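PDB 6KI3: probable AP endonuclease from African swine fever virus, which probably cleaves DNA on the 5' side of abasic sites as a zinc-dependent repair endonuclease, and also acts as a proofreading 3'-5' exonuclease. Local coordinates for residues F7-S12 / A291-L296; S46-I51 / H219-L224; V263-I266 / Q270-A273. All blocks are in the same frame, centred on the assembly; numbering follows the deposited sequence.

Contact 1: F7-S12 / A291-L296. With nucleotides of chain C.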
loop_
_atom_site.group_PDB
_atom_site.type_symbol
_atom_site.label_atom_id
_atom_site.label_comp_id
_atom_site.label_asym_id
_atom_site.label_seq_id
_atom_site.Cartn_x
_atom_site.Cartn_y
_atom_site.Cartn_z
ATOM N N PHE A 7 9.484 1.824 -6.482
ATOM C CA PHE A 7 8.982 0.458 -6.472
ATOM C C PHE A 7 9.599 -0.338 -5.329
ATOM O O PHE A 7 10.789 -0.200 -5.030
ATOM C CB PHE A 7 9.267 -0.236 -7.805
ATOM C CG PHE A 7 8.433 0.279 -8.939
ATOM C CD1 PHE A 7 7.164 -0.226 -9.164
ATOM C CD2 PHE A 7 8.913 1.273 -9.775
ATOM C CE1 PHE A 7 6.388 0.247 -10.203
ATOM C CE2 PHE A 7 8.142 1.751 -10.817
ATOM C CZ PHE A 7 6.878 1.237 -11.032
ATOM N N GLY A 8 8.779 -1.166 -4.701
ATOM C CA GLY A 8 9.246 -1.993 -3.613
ATOM C C GLY A 8 8.250 -3.081 -3.292
ATOM O O GLY A 8 7.359 -3.383 -4.087
ATOM N N ALA A 9 8.404 -3.668 -2.108
ATOM C CA ALA A 9 7.532 -4.756 -1.695
ATOM C C ALA A 9 7.347 -4.717 -0.185
ATOM O O ALA A 9 8.085 -4.043 0.538
ATOM C CB ALA A 9 8.086 -6.115 -2.138
ATOM N N PHE A 10 6.338 -5.446 0.282
ATOM C CA PHE A 10 6.145 -5.629 1.714
ATOM C C PHE A 10 7.237 -6.534 2.268
ATOM O O PHE A 10 7.551 -7.575 1.683
ATOM C CB PHE A 10 4.765 -6.221 1.996
ATOM C CG PHE A 10 4.634 -6.829 3.364
ATOM C CD1 PHE A 10 4.535 -6.026 4.488
ATOM C CD2 PHE A 10 4.605 -8.205 3.524
ATOM C CE1 PHE A 10 4.415 -6.585 5.749
ATOM C CE2 PHE A 10 4.485 -8.769 4.781
ATOM C CZ PHE A 10 4.390 -7.958 5.894
ATOM N N VAL A 11 7.819 -6.135 3.393
ATOM C CA VAL A 11 8.926 -6.855 4.010
ATOM C C VAL A 11 8.403 -7.504 5.283
ATOM O O VAL A 11 8.128 -6.819 6.275
ATOM C CB VAL A 11 10.112 -5.928 4.305
ATOM C CG1 VAL A 11 11.256 -6.710 4.931
ATOM C CG2 VAL A 11 10.564 -5.232 3.033
ATOM N N SER A 12 8.267 -8.826 5.262
ATOM C CA SER A 12 7.820 -9.546 6.444
ATOM C C SER A 12 8.997 -9.842 7.365
ATOM O O SER A 12 10.125 -10.072 6.917
ATOM C CB SER A 12 7.123 -10.849 6.054
ATOM O OG SER A 12 8.068 -11.870 5.792
ATOM N N ALA A 291 10.709 -12.665 -10.628
ATOM C CA ALA A 291 9.932 -12.659 -11.862
ATOM C C ALA A 291 9.153 -11.360 -12.017
ATOM O O ALA A 291 9.071 -10.804 -13.119
ATOM C CB ALA A 291 8.988 -13.861 -11.892
ATOM N N GLU A 292 8.585 -10.852 -10.920
ATOM C CA GLU A 292 7.744 -9.664 -11.006
ATOM C C GLU A 292 8.570 -8.404 -11.238
ATOM O O GLU A 292 8.138 -7.500 -11.963
ATOM C CB GLU A 292 6.900 -9.525 -9.740
ATOM C CG GLU A 292 5.860 -10.617 -9.565
ATOM C CD GLU A 292 5.020 -10.427 -8.318
ATOM O OE1 GLU A 292 5.274 -11.128 -7.317
ATOM O OE2 GLU A 292 4.104 -9.577 -8.338
ATOM N N PHE A 293 9.757 -8.320 -10.634
ATOM C CA PHE A 293 10.546 -7.098 -10.751
ATOM C C PHE A 293 11.352 -7.048 -12.043
ATOM O O PHE A 293 11.646 -5.954 -12.539
ATOM C CB PHE A 293 11.462 -6.940 -9.536
ATOM C CG PHE A 293 10.741 -6.492 -8.294
ATOM C CD1 PHE A 293 10.223 -5.210 -8.206
ATOM C CD2 PHE A 293 10.581 -7.348 -7.219
ATOM C CE1 PHE A 293 9.556 -4.793 -7.069
ATOM C CE2 PHE A 293 9.916 -6.937 -6.079
ATOM C CZ PHE A 293 9.403 -5.657 -6.004
ATOM N N THR A 294 11.718 -8.203 -12.605
ATOM C CA THR A 294 12.314 -8.203 -13.938
ATOM C C THR A 294 11.287 -7.808 -14.992
ATOM O O THR A 294 11.608 -7.076 -15.936
ATOM C CB THR A 294 12.913 -9.573 -14.258
ATOM O OG1 THR A 294 11.963 -10.600 -13.950
ATOM C CG2 THR A 294 14.190 -9.802 -13.459
ATOM N N THR A 295 10.047 -8.283 -14.845
ATOM C CA THR A 295 8.975 -7.837 -15.729
ATOM C C THR A 295 8.699 -6.350 -15.541
ATOM O O THR A 295 8.465 -5.625 -16.515
ATOM C CB THR A 295 7.708 -8.656 -15.476
ATOM O OG1 THR A 295 7.981 -10.044 -15.708
ATOM C CG2 THR A 295 6.583 -8.205 -16.399
ATOM N N LEU A 296 8.723 -5.879 -14.292
ATOM C CA LEU A 296 8.600 -4.447 -14.042
ATOM C C LEU A 296 9.750 -3.680 -14.680
ATOM O O LEU A 296 9.541 -2.617 -15.276
ATOM C CB LEU A 296 8.541 -4.177 -12.539
ATOM C CG LEU A 296 7.160 -4.222 -11.885
ATOM C CD1 LEU A 296 7.285 -4.171 -10.372
ATOM C CD2 LEU A 296 6.298 -3.076 -12.390
ATOM O "O5'" 3DR C 1 -2.687 -6.860 2.265
ATOM P P 3DR C 1 -4.121 -6.152 2.088
ATOM O OP1 3DR C 1 -4.200 -5.201 3.257
ATOM O OP2 3DR C 1 -4.014 -5.485 0.741
ATOM O OP3 3DR C 1 -5.111 -7.289 2.157
ATOM C "C2'" 3DR C 1 1.125 -7.526 4.382
ATOM C "C5'" 3DR C 1 -2.210 -7.256 3.548
ATOM C "C4'" 3DR C 1 -0.973 -8.122 3.349
ATOM O "O4'" 3DR C 1 -0.130 -7.512 2.369
ATOM C "C1'" 3DR C 1 1.194 -7.336 2.873
ATOM C "C3'" 3DR C 1 -0.168 -8.275 4.627
ATOM O "O3'" 3DR C 1 0.135 -9.657 4.823
ATOM P P DG C 3 5.516 -9.636 10.063
ATOM O OP1 DG C 3 6.083 -8.344 9.617
ATOM O OP2 DG C 3 6.078 -10.902 9.542
ATOM O "O5'" DG C 3 5.575 -9.674 11.655
ATOM C "C5'" DG C 3 4.779 -8.767 12.401
ATOM C "C4'" DG C 3 4.782 -9.128 13.872
ATOM O "O4'" DG C 3 3.829 -10.197 14.120
ATOM C "C3'" DG C 3 6.123 -9.619 14.416
ATOM O "O3'" DG C 3 6.319 -9.081 15.710
ATOM C "C2'" DG C 3 5.936 -11.136 14.460
ATOM C "C1'" DG C 3 4.466 -11.243 14.818
ATOM N N9 DG C 3 3.855 -12.504 14.413
ATOM C C8 DG C 3 4.103 -13.212 13.261
ATOM N N7 DG C 3 3.403 -14.307 13.164
ATOM C C5 DG C 3 2.638 -14.326 14.324
ATOM C C6 DG C 3 1.685 -15.272 14.774
ATOM O O6 DG C 3 1.318 -16.315 14.216
ATOM N N1 DG C 3 1.141 -14.909 16.004
ATOM C C2 DG C 3 1.475 -13.778 16.710
ATOM N N2 DG C 3 0.843 -13.597 17.879
ATOM N N3 DG C 3 2.365 -12.884 16.300
ATOM C C4 DG C 3 2.905 -13.221 15.103
#

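Contact 2: S46-I51 / H219-L224. With ZN (zinc ion), chain J; nucleotides of chain C.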
loop_
_atom_site.group_PDB
_atom_site.type_symbol
_atom_site.label_atom_id
_atom_site.label_comp_id
_atom_site.label_asym_id
_atom_site.label_seq_id
_atom_site.Cartn_x
_atom_site.Cartn_y
_atom_site.Cartn_z
ATOM N N SER A 46 11.335 1.733 -2.460
ATOM C CA SER A 46 10.301 1.786 -1.437
ATOM C C SER A 46 10.223 0.442 -0.724
ATOM O O SER A 46 10.855 -0.540 -1.124
ATOM C CB SER A 46 8.936 2.158 -2.033
ATOM O OG SER A 46 8.462 1.152 -2.911
ATOM N N ALA A 47 9.437 0.415 0.349
ATOM C CA ALA A 47 9.198 -0.787 1.137
ATOM C C ALA A 47 8.004 -0.530 2.043
ATOM O O ALA A 47 7.620 0.619 2.280
ATOM C CB ALA A 47 10.427 -1.182 1.963
ATOM N N GLN A 48 7.387 -1.595 2.500
ATOM C CA GLN A 48 6.280 -1.560 3.434
ATOM C C GLN A 48 6.495 -2.523 4.621
ATOM O O GLN A 48 6.891 -3.628 4.443
ATOM C CB GLN A 48 4.962 -1.826 2.736
ATOM C CG GLN A 48 3.763 -1.773 3.649
ATOM C CD GLN A 48 2.449 -1.948 2.915
ATOM O OE1 GLN A 48 1.927 -1.027 2.361
ATOM N NE2 GLN A 48 1.938 -3.127 2.925
ATOM N N VAL A 49 6.223 -2.077 5.827
ATOM C CA VAL A 49 6.424 -2.888 7.020
ATOM C C VAL A 49 5.269 -2.669 7.986
ATOM O O VAL A 49 4.539 -1.678 7.911
ATOM C CB VAL A 49 7.761 -2.567 7.729
ATOM C CG1 VAL A 49 8.944 -3.021 6.888
ATOM C CG2 VAL A 49 7.856 -1.078 8.033
ATOM N N PHE A 50 5.108 -3.623 8.901
ATOM C CA PHE A 50 4.254 -3.465 10.071
ATOM C C PHE A 50 5.131 -3.057 11.248
ATOM O O PHE A 50 6.033 -3.805 11.639
ATOM C CB PHE A 50 3.509 -4.758 10.409
ATOM C CG PHE A 50 2.401 -5.102 9.456
ATOM C CD1 PHE A 50 1.235 -4.357 9.427
ATOM C CD2 PHE A 50 2.511 -6.197 8.615
ATOM C CE1 PHE A 50 0.209 -4.680 8.558
ATOM C CE2 PHE A 50 1.490 -6.527 7.746
ATOM C CZ PHE A 50 0.336 -5.768 7.717
ATOM N N ILE A 51 4.877 -1.870 11.807
ATOM C CA ILE A 51 5.512 -1.506 13.071
ATOM C C ILE A 51 4.663 -1.916 14.265
ATOM O O ILE A 51 5.136 -1.830 15.409
ATOM C CB ILE A 51 5.815 0.003 13.148
ATOM C CG1 ILE A 51 4.517 0.812 13.186
ATOM C CG2 ILE A 51 6.689 0.431 11.980
ATOM C CD1 ILE A 51 4.735 2.309 13.247
ATOM N N HIS A 219 -0.280 12.680 -3.267
ATOM C CA HIS A 219 -0.799 11.951 -2.116
ATOM C C HIS A 219 -1.445 10.632 -2.531
ATOM O O HIS A 219 -2.445 10.203 -1.953
ATOM C CB HIS A 219 -1.800 12.806 -1.342
ATOM C CG HIS A 219 -1.170 13.914 -0.557
ATOM N ND1 HIS A 219 -0.422 14.913 -1.143
ATOM C CD2 HIS A 219 -1.180 14.182 0.771
ATOM C CE1 HIS A 219 0.003 15.747 -0.211
ATOM N NE2 HIS A 219 -0.443 15.326 0.959
ATOM N N ILE A 220 -0.882 9.974 -3.543
ATOM C CA ILE A 220 -1.407 8.712 -4.053
ATOM C C ILE A 220 -0.281 7.688 -4.075
ATOM O O ILE A 220 0.800 7.959 -4.610
ATOM C CB ILE A 220 -2.021 8.870 -5.458
ATOM C CG1 ILE A 220 -3.270 9.754 -5.404
ATOM C CG2 ILE A 220 -2.357 7.511 -6.048
ATOM C CD1 ILE A 220 -3.976 9.904 -6.739
ATOM N N MET A 221 -0.533 6.520 -3.486
ATOM C CA MET A 221 0.379 5.387 -3.534
ATOM C C MET A 221 -0.378 4.167 -4.044
ATOM O O MET A 221 -1.610 4.155 -4.104
ATOM C CB MET A 221 1.001 5.097 -2.161
ATOM C CG MET A 221 0.021 4.551 -1.140
ATOM S SD MET A 221 0.840 4.018 0.372
ATOM C CE MET A 221 1.710 2.565 -0.209
ATOM N N PHE A 222 0.369 3.126 -4.409
ATOM C CA PHE A 222 -0.211 1.967 -5.072
ATOM C C PHE A 222 0.260 0.665 -4.443
ATOM O O PHE A 222 1.423 0.532 -4.048
ATOM C CB PHE A 222 0.131 1.956 -6.563
ATOM C CG PHE A 222 -0.667 2.931 -7.368
ATOM C CD1 PHE A 222 -0.225 4.230 -7.540
ATOM C CD2 PHE A 222 -1.865 2.549 -7.949
ATOM C CE1 PHE A 222 -0.960 5.129 -8.278
ATOM C CE2 PHE A 222 -2.606 3.446 -8.691
ATOM C CZ PHE A 222 -2.153 4.739 -8.856
ATOM N N HIS A 223 -0.662 -0.291 -4.362
ATOM C CA HIS A 223 -0.359 -1.689 -4.076
ATOM C C HIS A 223 -0.552 -2.463 -5.375
ATOM O O HIS A 223 -1.688 -2.672 -5.813
ATOM C CB HIS A 223 -1.257 -2.238 -2.970
ATOM C CG HIS A 223 -0.948 -1.698 -1.609
ATOM N ND1 HIS A 223 -1.805 -1.843 -0.539
ATOM C CD2 HIS A 223 0.127 -1.021 -1.139
ATOM C CE1 HIS A 223 -1.274 -1.277 0.529
ATOM N NE2 HIS A 223 -0.103 -0.769 0.191
ATOM N N LEU A 224 0.553 -2.872 -5.996
ATOM C CA LEU A 224 0.511 -3.575 -7.280
ATOM C C LEU A 224 0.327 -5.063 -7.008
ATOM O O LEU A 224 1.291 -5.810 -6.839
ATOM C CB LEU A 224 1.774 -3.304 -8.088
ATOM C CG LEU A 224 2.031 -1.850 -8.484
ATOM C CD1 LEU A 224 3.181 -1.758 -9.477
ATOM C CD2 LEU A 224 0.771 -1.215 -9.053
HETATM ZN ZN ZN J . -3.009 -3.693 0.232
ATOM O "O5'" 3DR C 1 -2.687 -6.860 2.265
ATOM P P 3DR C 1 -4.121 -6.152 2.088
ATOM O OP1 3DR C 1 -4.200 -5.201 3.257
ATOM O OP2 3DR C 1 -4.014 -5.485 0.741
ATOM O OP3 3DR C 1 -5.111 -7.289 2.157
ATOM C "C2'" 3DR C 1 1.125 -7.526 4.382
ATOM C "C5'" 3DR C 1 -2.210 -7.256 3.548
ATOM C "C4'" 3DR C 1 -0.973 -8.122 3.349
ATOM O "O4'" 3DR C 1 -0.130 -7.512 2.369
ATOM C "C1'" 3DR C 1 1.194 -7.336 2.873
ATOM C "C3'" 3DR C 1 -0.168 -8.275 4.627
ATOM O "O3'" 3DR C 1 0.135 -9.657 4.823
#

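Contact 3: V263-I266 / Q270-A273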
loop_
_atom_site.group_PDB
_atom_site.type_symbol
_atom_site.label_atom_id
_atom_site.label_comp_id
_atom_site.label_asym_id
_atom_site.label_seq_id
_atom_site.Cartn_x
_atom_site.Cartn_y
_atom_site.Cartn_z
ATOM N N VAL A 263 1.698 1.220 -14.441
ATOM C CA VAL A 263 3.123 1.511 -14.334
ATOM C C VAL A 263 3.442 2.865 -14.959
ATOM O O VAL A 263 4.287 3.614 -14.453
ATOM C CB VAL A 263 3.946 0.377 -14.974
ATOM C CG1 VAL A 263 5.427 0.727 -14.992
ATOM C CG2 VAL A 263 3.714 -0.926 -14.226
ATOM N N GLU A 264 2.764 3.207 -16.057
ATOM C CA GLU A 264 3.015 4.487 -16.712
ATOM C C GLU A 264 2.543 5.654 -15.853
ATOM O O GLU A 264 3.206 6.696 -15.796
ATOM C CB GLU A 264 2.341 4.517 -18.084
ATOM C CG GLU A 264 3.032 3.660 -19.136
ATOM C CD GLU A 264 2.317 3.691 -20.475
ATOM O OE1 GLU A 264 1.072 3.803 -20.482
ATOM O OE2 GLU A 264 2.998 3.610 -21.519
ATOM N N TYR A 265 1.400 5.505 -15.179
ATOM C CA TYR A 265 0.934 6.558 -14.283
ATOM C C TYR A 265 1.849 6.691 -13.073
ATOM O O TYR A 265 2.155 7.809 -12.639
ATOM C CB TYR A 265 -0.505 6.279 -13.845
ATOM C CG TYR A 265 -1.006 7.178 -12.734
ATOM C CD1 TYR A 265 -0.824 6.837 -11.400
ATOM C CD2 TYR A 265 -1.671 8.363 -13.019
ATOM C CE1 TYR A 265 -1.277 7.654 -10.386
ATOM C CE2 TYR A 265 -2.132 9.183 -12.007
ATOM C CZ TYR A 265 -1.931 8.824 -10.693
ATOM O OH TYR A 265 -2.385 9.633 -9.679
ATOM N N ILE A 266 2.286 5.563 -12.510
ATOM C CA ILE A 266 3.208 5.596 -11.378
ATOM C C ILE A 266 4.520 6.257 -11.784
ATOM O O ILE A 266 5.129 6.999 -11.006
ATOM C CB ILE A 266 3.427 4.172 -10.835
ATOM C CG1 ILE A 266 2.155 3.661 -10.158
ATOM C CG2 ILE A 266 4.601 4.130 -9.868
ATOM C CD1 ILE A 266 2.194 2.187 -9.828
ATOM N N GLN A 270 5.737 9.662 -10.190
ATOM C CA GLN A 270 6.725 9.288 -9.177
ATOM C C GLN A 270 6.056 8.739 -7.918
ATOM O O GLN A 270 6.513 8.969 -6.797
ATOM C CB GLN A 270 7.642 10.466 -8.840
ATOM C CG GLN A 270 8.208 11.169 -10.064
ATOM C CD GLN A 270 9.619 11.678 -9.848
ATOM O OE1 GLN A 270 10.548 11.281 -10.552
ATOM N NE2 GLN A 270 9.789 12.563 -8.872
ATOM N N CYS A 271 4.965 8.003 -8.107
ATOM C CA CYS A 271 4.215 7.460 -6.990
ATOM C C CYS A 271 4.930 6.255 -6.385
ATOM O O CYS A 271 5.671 5.550 -7.074
ATOM C CB CYS A 271 2.818 7.046 -7.437
ATOM S SG CYS A 271 1.736 8.425 -7.846
ATOM N N PRO A 272 4.728 6.008 -5.092
ATOM C CA PRO A 272 5.219 4.759 -4.500
ATOM C C PRO A 272 4.356 3.584 -4.930
ATOM O O PRO A 272 3.130 3.689 -5.016
ATOM C CB PRO A 272 5.109 5.009 -2.990
ATOM C CG PRO A 272 4.887 6.492 -2.842
ATOM C CD PRO A 272 4.173 6.917 -4.078
ATOM N N ALA A 273 5.009 2.457 -5.203
ATOM C CA ALA A 273 4.332 1.235 -5.618
ATOM C C ALA A 273 4.877 0.077 -4.799
ATOM O O ALA A 273 6.086 -0.178 -4.810
ATOM C CB ALA A 273 4.521 0.978 -7.115
#

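Contact 1: F7-S12 / A291-L296
Phe-293 and Leu-296, one turn apart on helix 282-300, press against strand 6-10 at Gly-8, Ala-9 and Phe-7. The Phe-293 ring meets the strand with its rim: CZ lies 3.6 Å from Gly-8 O, which sits in the plane of the ring, and 4.1 Å from Ala-9 CB. Its CG stands anti to the carbonyl carbon (chi1 -76°), which lets a side chain that starts off to one side of the strand finish on it. Gly-8 has a nearly fully extended backbone, a shape easily adopted without a side chain, and the single methyl of Ala-9 is small enough to sit against the ring's edge. Beside this, Phe-7 and Leu-296 meet at a slant, CE1 of the ring 4.0 Å from CD2 of the leucine. Phe-42 and Phe-44 add further rings around Phe-293.

The far side of the helix is different in kind. Ala-291 is exposed and Thr-294 and Thr-295 partly so; Thr-295 OG1 turns back to Ala-291 O at 2.9 Å, reaching it from the face opposite to that used by Thr-295 N. At the other end of the strand, Phe-10 leaves the helix behind and lays one face under the dideoxyribose of chain C that mimics an abasic site; the sugar's C2' lies 3.4 Å above the ring plane over its centre, a CH-pi arrangement.

Between the first strand of the TIM barrel and its last helix, the join is made chiefly by apolar packing, with at most a weak contribution from the ring's C-H edge facing a carbonyl oxygen; it depends on complementary shape and burial.

Contact 2: S46-I51 / H219-L224
The imidazole of His-223 and the side-chain amide of Gln-48 cross almost at right angles, their planes 78° apart. One ring nitrogen, His-223 ND1, binds zinc at 2.3 Å; the other, NE2, donates a hydrogen bond to Gln-48 OE1 over 3.0 Å. The oxygen accepts in its own carbonyl plane, on a lone pair, but lies tilted out of the imidazole plane, so the bond is bent, with 131° at the hydrogen. A third flat group, the Phe-50 ring, has C3' of the abasic-site analogue of chain C at its edge, in plane, while Phe-50 CE2 is 3.5 Å from C2' of that sugar.

Strands 46-49 and 220-227 are not neighbours in the sheet; their side chains meet across the interior of a TIM barrel, within the trinuclear zinc site of the endonuclease IV fold. Glutamine suits this crossing: CG is anti to the backbone N (chi1 -179°) and the extended chain carries an acceptor and a donor well into the barrel. While OE1 accepts the N-H of His-223, NE2 bonds to Glu-276, itself a ligand of the same zinc, and this pairing fixes the amide's orientation as a second-shell group. Glu-147 and Asp-184 also bind this ion, and OP2 of the analogue's phosphate reaches it at 2.1 Å. The methyl CE of Met-221 comes no nearer than 4.4 Å to Gln-48 OE1, a loose van der Waals approach.

Contact 3: V263-I266 / Q270-A273
Ile-266 divides at CB into two branches. The methyl CG2, anti to the backbone N, lies mainly against Cys-271, 3.3 Å from Cys-271 O and 4.2 Å from Cys-271 CB, though it also comes within 4.2 Å of Ala-273 CB. The other branch starts with CG1 beside the backbone N and runs on to CD1, which ends 3.8 Å from Ala-273 CB. A beta-branched residue suits the place because it fills the corner between helix and strand in both directions, and the small alanine lets the helix come close. Next to it, the sulfur of Cys-271 approaches Tyr-265 obliquely: SG is 4.0 Å from CE1, and its line to the ring centroid runs 53° off the ring normal.

The backbone makes the same corner. Cys-271 N donates to Ile-266 O at 3.1 Å, reaching back from beyond the helix end. Gln-270, with a positive phi of 56°, turns the chain out of the helix and keeps its side chain at the exposed surface, where OE1 bonds to N of Gly-4, probably a construct residue. This is a Schellman motif closing helix 258-269, and it leads into strand 272-275, as in the beta-alpha-beta crossovers of a TIM barrel.

How the contacts relate
All three contacts are largely buried and share one curled sheet, but at different depths. Contact 2 lies near the centre of the chain, inside the barrel, and is polar, its histidine binding zinc and its glutamine holding that histidine. Contacts 1 and 3 lie further out, where helices 282-300 and 258-269 cover the strands, and their side chains are mainly apolar; contact 3 alone includes an exposed touching residue. Neighbouring strands tie them together through probable backbone hydrogen bonds, each 2.9 Å: Val-11 N to Gln-48 O (contacts 1 and 2), Gly-8 N to Ala-273 O (1 and 3) and Phe-222 N to Pro-272 O (2 and 3). Leu-296 packing on Val-263 joins the two helices.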